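Local coordinates for OxsB protein (Bacillus megaterium, PDB 5UL3), which is a cobalamin-dependent radical SAM enzyme that contracts the ring of dAMP oxidatively to an oxetane aldehyde, a step in making the nucleoside analogue oxetanocin A, at residues 443-448 with 478-483; 474-479 with 592-597; 485-490 with 649-654; 558-561 with 567-570. One frame throughout, in Å; residues are numbered along the deposited sequence.

Contact 1 of 4, residues 443-448 with 478-483; sequences LKRYGK and QLMKGL
R445 lying against L479 and M480 is a contact of arginine with apolar side chains and backbone, within the partial TIM barrel of the AdoMet radical domain. It joins the end of the short helix 440-445, which follows strand 432-436, to the loop that leaves strand 470-473 for helix 484-493. The iron-sulfur cluster is about 13 Å from the side chain of R445, so the contact sits near the active site without being part of its first shell.

The segment 443-448 finishes its helix with a Schellman motif. G447, with positive phi, takes the chain out of the last turn, and the backbone bonds from G447 N to K444 O and from K448 N to L443 O close it. From that end R445 reaches across. Its CD passes L479 CB at 4.2 Å, and a bend at chi3 (-64°) then turns the guanidinium away from the line of the aliphatic chain. M480 CA lies over one face of this flat group, 3.8 Å above the plane and toward its rim.

The charge is held from outside the two segments: NH2 makes a salt bridge with D477 and a hydrogen bond with N485, which together probably limit how far the guanidinium can swing. On the loop side, L479 also packs on helix 551-563. M480 crosses R445 at about a right angle. With CG anti to its backbone N (chi1 -174°), its chain runs past the guanidinium: R445 NH2 is 3.5 Å from M480 CB and 3.8 Å from M480 CE.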
# COMPACT_ATOMS: atom_id res chain seq x y z
N LEU A 443 -19.66 14.06 2.34
CA LEU A 443 -18.37 14.22 3.02
C LEU A 443 -18.53 14.09 4.53
O LEU A 443 -17.67 13.51 5.21
CB LEU A 443 -17.74 15.56 2.66
CG LEU A 443 -17.11 15.59 1.26
CD1 LEU A 443 -16.83 17.02 0.85
CD2 LEU A 443 -15.81 14.76 1.25
N LYS A 444 -19.62 14.61 5.08
CA LYS A 444 -19.83 14.49 6.51
C LYS A 444 -20.17 13.05 6.91
O LYS A 444 -19.70 12.57 7.95
CB LYS A 444 -20.93 15.47 6.96
CG LYS A 444 -21.04 15.62 8.45
CD LYS A 444 -22.10 16.67 8.79
CE LYS A 444 -22.88 16.30 10.04
NZ LYS A 444 -24.16 17.07 10.11
N ARG A 445 -21.00 12.35 6.11
CA ARG A 445 -21.26 10.94 6.37
C ARG A 445 -19.97 10.13 6.29
O ARG A 445 -19.83 9.13 7.00
CB ARG A 445 -22.25 10.36 5.37
CG ARG A 445 -23.70 10.83 5.50
CD ARG A 445 -24.61 9.82 4.81
NE ARG A 445 -24.41 9.71 3.36
CZ ARG A 445 -24.79 10.62 2.47
NH1 ARG A 445 -25.39 11.75 2.85
NH2 ARG A 445 -24.58 10.41 1.18
N TYR A 446 -19.05 10.55 5.44
CA TYR A 446 -17.74 9.92 5.30
C TYR A 446 -16.75 10.34 6.39
O TYR A 446 -15.65 9.79 6.45
CB TYR A 446 -17.16 10.25 3.91
CG TYR A 446 -17.83 9.54 2.75
CD1 TYR A 446 -18.86 8.61 2.95
CD2 TYR A 446 -17.42 9.78 1.44
CE1 TYR A 446 -19.45 7.96 1.89
CE2 TYR A 446 -18.02 9.15 0.37
CZ TYR A 446 -19.02 8.23 0.59
OH TYR A 446 -19.58 7.60 -0.49
N GLY A 447 -17.14 11.27 7.26
CA GLY A 447 -16.24 11.75 8.30
C GLY A 447 -14.98 12.41 7.79
O GLY A 447 -13.97 12.43 8.51
N LYS A 448 -15.02 12.98 6.58
CA LYS A 448 -13.82 13.52 5.95
C LYS A 448 -13.41 14.87 6.51
O LYS A 448 -12.23 15.23 6.42
CB LYS A 448 -14.01 13.64 4.43
CG LYS A 448 -14.19 12.33 3.67
CD LYS A 448 -12.96 11.42 3.80
CE LYS A 448 -11.68 12.10 3.35
NZ LYS A 448 -10.57 11.10 3.21
N GLN A 478 -24.48 3.58 1.10
CA GLN A 478 -25.73 2.90 1.39
C GLN A 478 -26.68 3.76 2.21
O GLN A 478 -27.90 3.54 2.15
CB GLN A 478 -25.44 1.58 2.12
CG GLN A 478 -24.84 0.48 1.22
CD GLN A 478 -23.32 0.55 1.10
OE1 GLN A 478 -22.68 1.51 1.54
NE2 GLN A 478 -22.74 -0.50 0.53
N LEU A 479 -26.18 4.74 2.96
CA LEU A 479 -27.06 5.57 3.77
C LEU A 479 -27.56 6.80 3.04
O LEU A 479 -28.29 7.60 3.64
CB LEU A 479 -26.35 5.98 5.07
CG LEU A 479 -25.93 4.78 5.93
CD1 LEU A 479 -25.25 5.21 7.23
CD2 LEU A 479 -27.15 3.91 6.22
N MET A 480 -27.21 6.97 1.76
CA MET A 480 -27.65 8.13 1.00
C MET A 480 -29.15 8.05 0.72
O MET A 480 -29.65 7.03 0.24
CB MET A 480 -26.90 8.22 -0.33
CG MET A 480 -27.20 9.50 -1.13
SD MET A 480 -26.50 9.42 -2.80
CE MET A 480 -24.73 9.34 -2.43
N LYS A 481 -29.85 9.14 0.98
CA LYS A 481 -31.28 9.24 0.76
C LYS A 481 -31.53 10.26 -0.34
O LYS A 481 -31.11 11.42 -0.24
CB LYS A 481 -32.01 9.64 2.04
CG LYS A 481 -32.04 8.53 3.08
CD LYS A 481 -32.92 8.88 4.27
CE LYS A 481 -33.04 7.68 5.20
NZ LYS A 481 -33.85 8.00 6.41
N GLY A 482 -32.23 9.83 -1.39
CA GLY A 482 -32.54 10.69 -2.51
C GLY A 482 -31.36 10.86 -3.44
O GLY A 482 -30.28 10.31 -3.23
N LEU A 483 -31.57 11.67 -4.48
CA LEU A 483 -30.59 11.85 -5.54
C LEU A 483 -29.74 13.11 -5.39
O LEU A 483 -28.82 13.31 -6.18
CB LEU A 483 -31.31 11.89 -6.90
CG LEU A 483 -32.06 10.62 -7.31
CD1 LEU A 483 -32.92 10.85 -8.56
CD2 LEU A 483 -31.10 9.46 -7.54

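Contact 2 of 4, residues 474-479 with 592-597; sequences IMFDQL and NLSEAC
F476 lays its ring across helix 588-617, meeting L593, S594 and C597. F476 CB is already 4.1 Å from S594 CB, and CG comes closer to that same carbon, at 3.9 Å. CG sits beside the backbone N (chi1 -58°), which sends the ring out over the helix with one face lowered onto S594. There S594 CA makes a CH-pi contact 4.0 Å from the F476 ring centroid, only 6° off the normal. The opposite face is covered by CG of the preceding residue, M475, so the ring is clamped on both sides.

F476 belongs to the loop after strand 470-473, the last in the sheet of the partial TIM barrel, and here that barrel meets a long helix from further along the chain. Farther out on the ring, CE1 touches L593 CB at 4.0 Å, the two side chains crossing at about a right angle. At the tip, F476 CZ is 3.7 Å from C597 SG, a sulfur-aromatic contact in which the sulfur stands oblique to the ring, 72° off its normal. S594 OG is hydrogen-bonded to S543 OG, while L641 of helix 620-648 also packs on F476.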
# COMPACT_ATOMS: atom_id res chain seq x y z
N ILE A 474 -15.93 7.95 -3.91
CA ILE A 474 -16.92 6.92 -3.64
C ILE A 474 -18.29 7.52 -3.92
O ILE A 474 -18.86 8.18 -3.05
CB ILE A 474 -16.82 6.42 -2.18
CG1 ILE A 474 -15.37 6.05 -1.83
CG2 ILE A 474 -17.71 5.23 -1.98
CD1 ILE A 474 -15.14 5.95 -0.31
N MET A 475 -18.78 7.32 -5.15
CA MET A 475 -19.99 7.99 -5.61
C MET A 475 -21.21 7.57 -4.79
O MET A 475 -21.97 8.43 -4.32
CB MET A 475 -20.21 7.66 -7.10
CG MET A 475 -21.57 8.11 -7.68
SD MET A 475 -21.69 9.91 -7.74
CE MET A 475 -20.52 10.28 -9.06
N PHE A 476 -21.40 6.28 -4.60
CA PHE A 476 -22.58 5.71 -3.95
C PHE A 476 -22.26 5.26 -2.53
O PHE A 476 -21.21 4.65 -2.28
CB PHE A 476 -23.09 4.51 -4.76
CG PHE A 476 -23.44 4.84 -6.19
CD1 PHE A 476 -24.63 5.48 -6.50
CD2 PHE A 476 -22.60 4.45 -7.23
CE1 PHE A 476 -24.97 5.76 -7.81
CE2 PHE A 476 -22.93 4.74 -8.55
CZ PHE A 476 -24.12 5.39 -8.84
N ASP A 477 -23.15 5.56 -1.58
CA ASP A 477 -23.03 4.95 -0.27
C ASP A 477 -24.42 4.61 0.25
O ASP A 477 -25.41 5.26 -0.10
CB ASP A 477 -22.26 5.82 0.74
CG ASP A 477 -23.04 7.05 1.20
OD1 ASP A 477 -23.31 7.93 0.35
OD2 ASP A 477 -23.32 7.17 2.42
N GLN A 478 -24.48 3.58 1.10
CA GLN A 478 -25.73 2.90 1.39
C GLN A 478 -26.68 3.76 2.21
O GLN A 478 -27.90 3.54 2.15
CB GLN A 478 -25.44 1.58 2.12
CG GLN A 478 -24.84 0.48 1.22
CD GLN A 478 -23.32 0.55 1.10
OE1 GLN A 478 -22.68 1.51 1.54
NE2 GLN A 478 -22.74 -0.50 0.53
N LEU A 479 -26.18 4.74 2.96
CA LEU A 479 -27.06 5.57 3.77
C LEU A 479 -27.56 6.80 3.04
O LEU A 479 -28.29 7.60 3.64
CB LEU A 479 -26.35 5.98 5.07
CG LEU A 479 -25.93 4.78 5.93
CD1 LEU A 479 -25.25 5.21 7.23
CD2 LEU A 479 -27.15 3.91 6.22
N ASN A 592 -30.41 0.61 -6.76
CA ASN A 592 -30.56 0.19 -8.15
C ASN A 592 -29.56 0.90 -9.06
O ASN A 592 -29.05 0.30 -10.01
CB ASN A 592 -31.99 0.45 -8.64
CG ASN A 592 -33.01 -0.43 -7.96
OD1 ASN A 592 -32.67 -1.45 -7.35
ND2 ASN A 592 -34.28 -0.06 -8.08
N LEU A 593 -29.29 2.17 -8.79
CA LEU A 593 -28.33 2.91 -9.60
C LEU A 593 -26.91 2.38 -9.39
O LEU A 593 -26.14 2.25 -10.35
CB LEU A 593 -28.39 4.39 -9.26
CG LEU A 593 -29.61 5.18 -9.75
CD1 LEU A 593 -29.59 6.54 -9.06
CD2 LEU A 593 -29.57 5.32 -11.25
N SER A 594 -26.57 2.05 -8.14
CA SER A 594 -25.27 1.46 -7.85
C SER A 594 -25.13 0.11 -8.55
O SER A 594 -24.10 -0.17 -9.17
CB SER A 594 -25.09 1.32 -6.34
OG SER A 594 -24.04 0.40 -6.03
N GLU A 595 -26.17 -0.73 -8.46
CA GLU A 595 -26.14 -2.02 -9.14
C GLU A 595 -25.97 -1.86 -10.64
O GLU A 595 -25.19 -2.59 -11.27
CB GLU A 595 -27.42 -2.81 -8.83
CG GLU A 595 -27.47 -4.20 -9.44
CD GLU A 595 -28.79 -4.91 -9.19
OE1 GLU A 595 -29.83 -4.41 -9.68
OE2 GLU A 595 -28.80 -5.96 -8.52
N ALA A 596 -26.71 -0.93 -11.25
CA ALA A 596 -26.60 -0.74 -12.69
C ALA A 596 -25.19 -0.31 -13.08
O ALA A 596 -24.66 -0.76 -14.10
CB ALA A 596 -27.60 0.30 -13.18
N CYS A 597 -24.58 0.57 -12.29
CA CYS A 597 -23.21 1.00 -12.60
C CYS A 597 -22.23 -0.15 -12.47
O CYS A 597 -21.29 -0.26 -13.28
CB CYS A 597 -22.82 2.16 -11.69
SG CYS A 597 -23.64 3.72 -12.13

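Contact 3 of 4, residues 485-490 with 649-654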
# COMPACT_ATOMS: atom_id res chain seq x y z
N ASN A 485 -27.33 14.14 -3.38
CA ASN A 485 -25.88 13.97 -3.25
C ASN A 485 -25.24 13.51 -4.56
O ASN A 485 -24.09 13.88 -4.85
CB ASN A 485 -25.53 12.97 -2.15
CG ASN A 485 -25.88 13.47 -0.75
OD1 ASN A 485 -25.77 12.72 0.20
ND2 ASN A 485 -26.32 14.71 -0.63
N LEU A 486 -25.95 12.71 -5.36
CA LEU A 486 -25.39 12.31 -6.65
C LEU A 486 -25.30 13.51 -7.59
O LEU A 486 -24.29 13.68 -8.28
CB LEU A 486 -26.22 11.20 -7.30
CG LEU A 486 -26.39 9.88 -6.53
CD1 LEU A 486 -27.29 8.93 -7.29
CD2 LEU A 486 -25.03 9.21 -6.19
N LYS A 487 -26.33 14.35 -7.62
CA LYS A 487 -26.27 15.55 -8.44
C LYS A 487 -25.12 16.45 -8.00
O LYS A 487 -24.41 17.01 -8.84
CB LYS A 487 -27.59 16.31 -8.37
CG LYS A 487 -28.75 15.53 -8.94
CD LYS A 487 -30.02 16.40 -9.03
CE LYS A 487 -31.15 15.67 -9.74
NZ LYS A 487 -32.38 16.52 -9.89
N GLU A 488 -24.94 16.61 -6.69
CA GLU A 488 -23.83 17.41 -6.18
C GLU A 488 -22.49 16.80 -6.58
O GLU A 488 -21.56 17.52 -6.96
CB GLU A 488 -23.92 17.53 -4.65
CG GLU A 488 -25.12 18.33 -4.15
CD GLU A 488 -25.54 17.95 -2.73
OE1 GLU A 488 -24.73 17.34 -2.01
OE2 GLU A 488 -26.69 18.25 -2.33
N ASN A 489 -22.39 15.47 -6.51
CA ASN A 489 -21.16 14.80 -6.93
C ASN A 489 -20.87 15.03 -8.40
O ASN A 489 -19.73 15.33 -8.78
CB ASN A 489 -21.28 13.31 -6.64
CG ASN A 489 -20.94 12.97 -5.21
OD1 ASN A 489 -20.42 13.81 -4.48
ND2 ASN A 489 -21.23 11.75 -4.81
N LEU A 490 -21.87 14.83 -9.25
CA LEU A 490 -21.69 15.00 -10.69
C LEU A 490 -21.26 16.42 -11.03
O LEU A 490 -20.35 16.62 -11.85
CB LEU A 490 -22.99 14.65 -11.42
CG LEU A 490 -23.44 13.19 -11.37
CD1 LEU A 490 -24.89 13.08 -11.86
CD2 LEU A 490 -22.51 12.31 -12.23
N SER A 649 -34.93 12.36 -12.49
CA SER A 649 -35.14 13.67 -11.89
C SER A 649 -34.57 14.71 -12.84
O SER A 649 -33.48 15.26 -12.62
CB SER A 649 -34.48 13.75 -10.51
OG SER A 649 -34.59 15.04 -9.94
N PRO A 650 -35.27 15.00 -13.93
CA PRO A 650 -34.74 15.95 -14.91
C PRO A 650 -34.69 17.37 -14.37
O PRO A 650 -35.48 17.76 -13.50
CB PRO A 650 -35.71 15.83 -16.09
CG PRO A 650 -36.98 15.30 -15.49
CD PRO A 650 -36.56 14.42 -14.34
N ASP A 651 -33.73 18.13 -14.88
CA ASP A 651 -33.65 19.57 -14.71
C ASP A 651 -33.05 20.15 -15.98
O ASP A 651 -32.43 19.43 -16.77
CB ASP A 651 -32.83 19.97 -13.47
CG ASP A 651 -31.40 19.46 -13.52
OD1 ASP A 651 -30.56 20.07 -14.22
OD2 ASP A 651 -31.12 18.45 -12.84
N LYS A 652 -33.24 21.46 -16.17
CA LYS A 652 -32.88 22.09 -17.44
C LYS A 652 -31.37 22.16 -17.62
O LYS A 652 -30.87 22.02 -18.75
CB LYS A 652 -33.48 23.49 -17.53
CG LYS A 652 -34.97 23.51 -17.80
CD LYS A 652 -35.51 24.94 -17.76
CE LYS A 652 -37.03 24.97 -17.86
NZ LYS A 652 -37.56 26.35 -17.67
N GLU A 653 -30.62 22.39 -16.54
CA GLU A 653 -29.17 22.48 -16.64
C GLU A 653 -28.57 21.16 -17.11
O GLU A 653 -27.72 21.14 -18.01
CB GLU A 653 -28.58 22.90 -15.29
CG GLU A 653 -28.86 24.34 -14.88
CD GLU A 653 -29.85 24.45 -13.74
OE1 GLU A 653 -30.41 23.42 -13.31
OE2 GLU A 653 -30.08 25.59 -13.27
N SER A 654 -29.00 20.05 -16.51
CA SER A 654 -28.50 18.75 -16.93
C SER A 654 -28.96 18.41 -18.34
O SER A 654 -28.23 17.74 -19.08
CB SER A 654 -28.94 17.67 -15.95
OG SER A 654 -28.39 17.91 -14.66
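K487 NZ is gripped by three groups of the segment 649-654. Its shortest bond, 2.7 Å, runs to S649 OG. A second, 3.2 Å, goes from K487 NZ to S649 O, where the donor stands tilted 34° from the carbonyl plane. The third partner is D651, whose OD2 makes a long salt bridge of 3.7 Å with K487 NZ. Extended beyond CG, the lysine spans the distance between the two segments, whose nearest CA atoms, those of K487 and S654, are 9.3 Å apart. S649 turns its OG anti to its backbone N (chi1 176°), which lets hydroxyl and carbonyl of one residue share the ammonium group.

Helix 484-493, in the radical SAM core, is thereby tied to the turn between helices 620-648 and 652-664, in the helical C-terminal part of the chain. D651 is the N-cap of helix 652-664. Its OD1 accepts from S654 N at 2.8 Å, a nearly straight bond (167°) made on the syn side but well out of the carboxylate plane, while its other oxygen faces the lysine. The positive charge of K487 and the start of the helix would probably both stabilise this carboxylate as an anion. The K487 side chain also touches V645 of helix 620-648.

Contact 4 of 4, residues 558-561 with 567-570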
# COMPACT_ATOMS: atom_id res chain seq x y z
N LEU A 558 -26.98 1.15 13.22
CA LEU A 558 -27.88 2.04 13.96
C LEU A 558 -29.09 2.43 13.12
O LEU A 558 -30.19 2.60 13.66
CB LEU A 558 -27.11 3.28 14.42
CG LEU A 558 -27.77 4.24 15.41
CD1 LEU A 558 -26.72 4.72 16.40
CD2 LEU A 558 -28.40 5.43 14.68
N THR A 559 -28.91 2.57 11.80
CA THR A 559 -30.04 2.82 10.92
C THR A 559 -30.95 1.60 10.79
O THR A 559 -32.17 1.75 10.65
CB THR A 559 -29.54 3.27 9.54
OG1 THR A 559 -28.68 4.40 9.70
CG2 THR A 559 -30.69 3.66 8.63
N GLU A 560 -30.37 0.39 10.85
CA GLU A 560 -31.19 -0.82 10.81
C GLU A 560 -32.20 -0.83 11.95
O GLU A 560 -33.36 -1.21 11.77
CB GLU A 560 -30.30 -2.06 10.87
CG GLU A 560 -29.61 -2.43 9.58
CD GLU A 560 -28.78 -3.69 9.73
OE1 GLU A 560 -28.14 -3.86 10.79
OE2 GLU A 560 -28.78 -4.53 8.79
N ARG A 561 -31.76 -0.43 13.15
CA ARG A 561 -32.67 -0.36 14.29
C ARG A 561 -33.62 0.82 14.17
O ARG A 561 -34.83 0.68 14.36
CB ARG A 561 -31.86 -0.27 15.59
CG ARG A 561 -30.98 -1.47 15.85
CD ARG A 561 -30.26 -1.35 17.19
NE ARG A 561 -29.68 -2.62 17.61
CZ ARG A 561 -28.43 -3.00 17.36
NH1 ARG A 561 -27.61 -2.19 16.70
NH2 ARG A 561 -28.00 -4.18 17.79
N LEU A 567 -30.37 -4.16 6.39
CA LEU A 567 -29.48 -3.68 5.35
C LEU A 567 -28.24 -4.54 5.17
O LEU A 567 -27.76 -4.68 4.05
CB LEU A 567 -29.05 -2.24 5.64
CG LEU A 567 -30.15 -1.18 5.68
CD1 LEU A 567 -29.61 0.17 6.15
CD2 LEU A 567 -30.82 -1.03 4.32
N ILE A 568 -27.71 -5.11 6.25
CA ILE A 568 -26.52 -5.95 6.17
C ILE A 568 -26.94 -7.38 5.91
O ILE A 568 -27.59 -8.01 6.75
CB ILE A 568 -25.68 -5.84 7.46
CG1 ILE A 568 -25.29 -4.38 7.72
CG2 ILE A 568 -24.43 -6.72 7.35
CD1 ILE A 568 -24.49 -4.17 8.99
N MET A 569 -26.56 -7.91 4.75
CA MET A 569 -26.91 -9.26 4.34
C MET A 569 -26.05 -10.28 5.09
O MET A 569 -25.35 -9.95 6.05
CB MET A 569 -26.79 -9.39 2.83
CG MET A 569 -27.53 -8.29 2.06
SD MET A 569 -29.24 -8.07 2.63
CE MET A 569 -29.95 -9.67 2.22
N ASN A 570 -26.09 -11.54 4.64
CA ASN A 570 -25.38 -12.64 5.31
C ASN A 570 -25.74 -12.70 6.79
O ASN A 570 -24.91 -13.02 7.65
CB ASN A 570 -23.86 -12.52 5.09
CG ASN A 570 -23.10 -13.78 5.48
OD1 ASN A 570 -23.69 -14.84 5.70
ND2 ASN A 570 -21.77 -13.67 5.57
O HOH W 1 -29.37 -7.45 9.58
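E560 ties two successive peptide N-H groups, those of L567 and I568, to one carboxylate oxygen, fastening the chain reversal that follows helix 551-563 back onto that helix. E560 OE2 accepts from I568 N at 2.8 Å, almost straight at 172°, with the donor lying above the carboxylate plane. The second bond, from L567 N to the same OE2, is 2.9 Å long and more bent (151°), and uses the anti lone pair. These two donors grip OE2 from different directions, which probably limits rotation of the carboxylate.

Its position comes from the helix: the glutamate chain leaves beside its backbone N and then runs extended through chi2 (-179°), far enough to meet the returning loop. On the way CG passes L567 CB at 4.0 Å, the two side chains sliding past each other in opposite directions, whereas I568 crosses E560 at about a right angle. Farther out, L567 and I568 both pack on V556 of the same helix, and backbone hydrogen bonds pair L567 with S584 and M569 with A582. A water adds a third donor to E560 OE2, at 3.1 Å, and also gives a weak bond to I568 O.

In the fold
The loop after strand 470-473 serves contacts 1 and 2, which share Q478 and L479, and helix 484-493, which ends that loop, carries contact 3. Contact 2 is the fully buried one, made by an aromatic ring on carbon atoms and a sulfur. Contact 1 is partly buried: its arginine packs on the loop, while its polar partners belong to contacts 2 and 3. Contact 3, at the surface, rests on a lysine and oxygens, and contact 4, partly buried, on a carboxylate and peptide N-H groups. L486 of contact 3 packs on F476 and L593 of contact 2. Contact 4 meets contacts 1 and 2 where T559 touches L479, which they share, and does not touch contact 3.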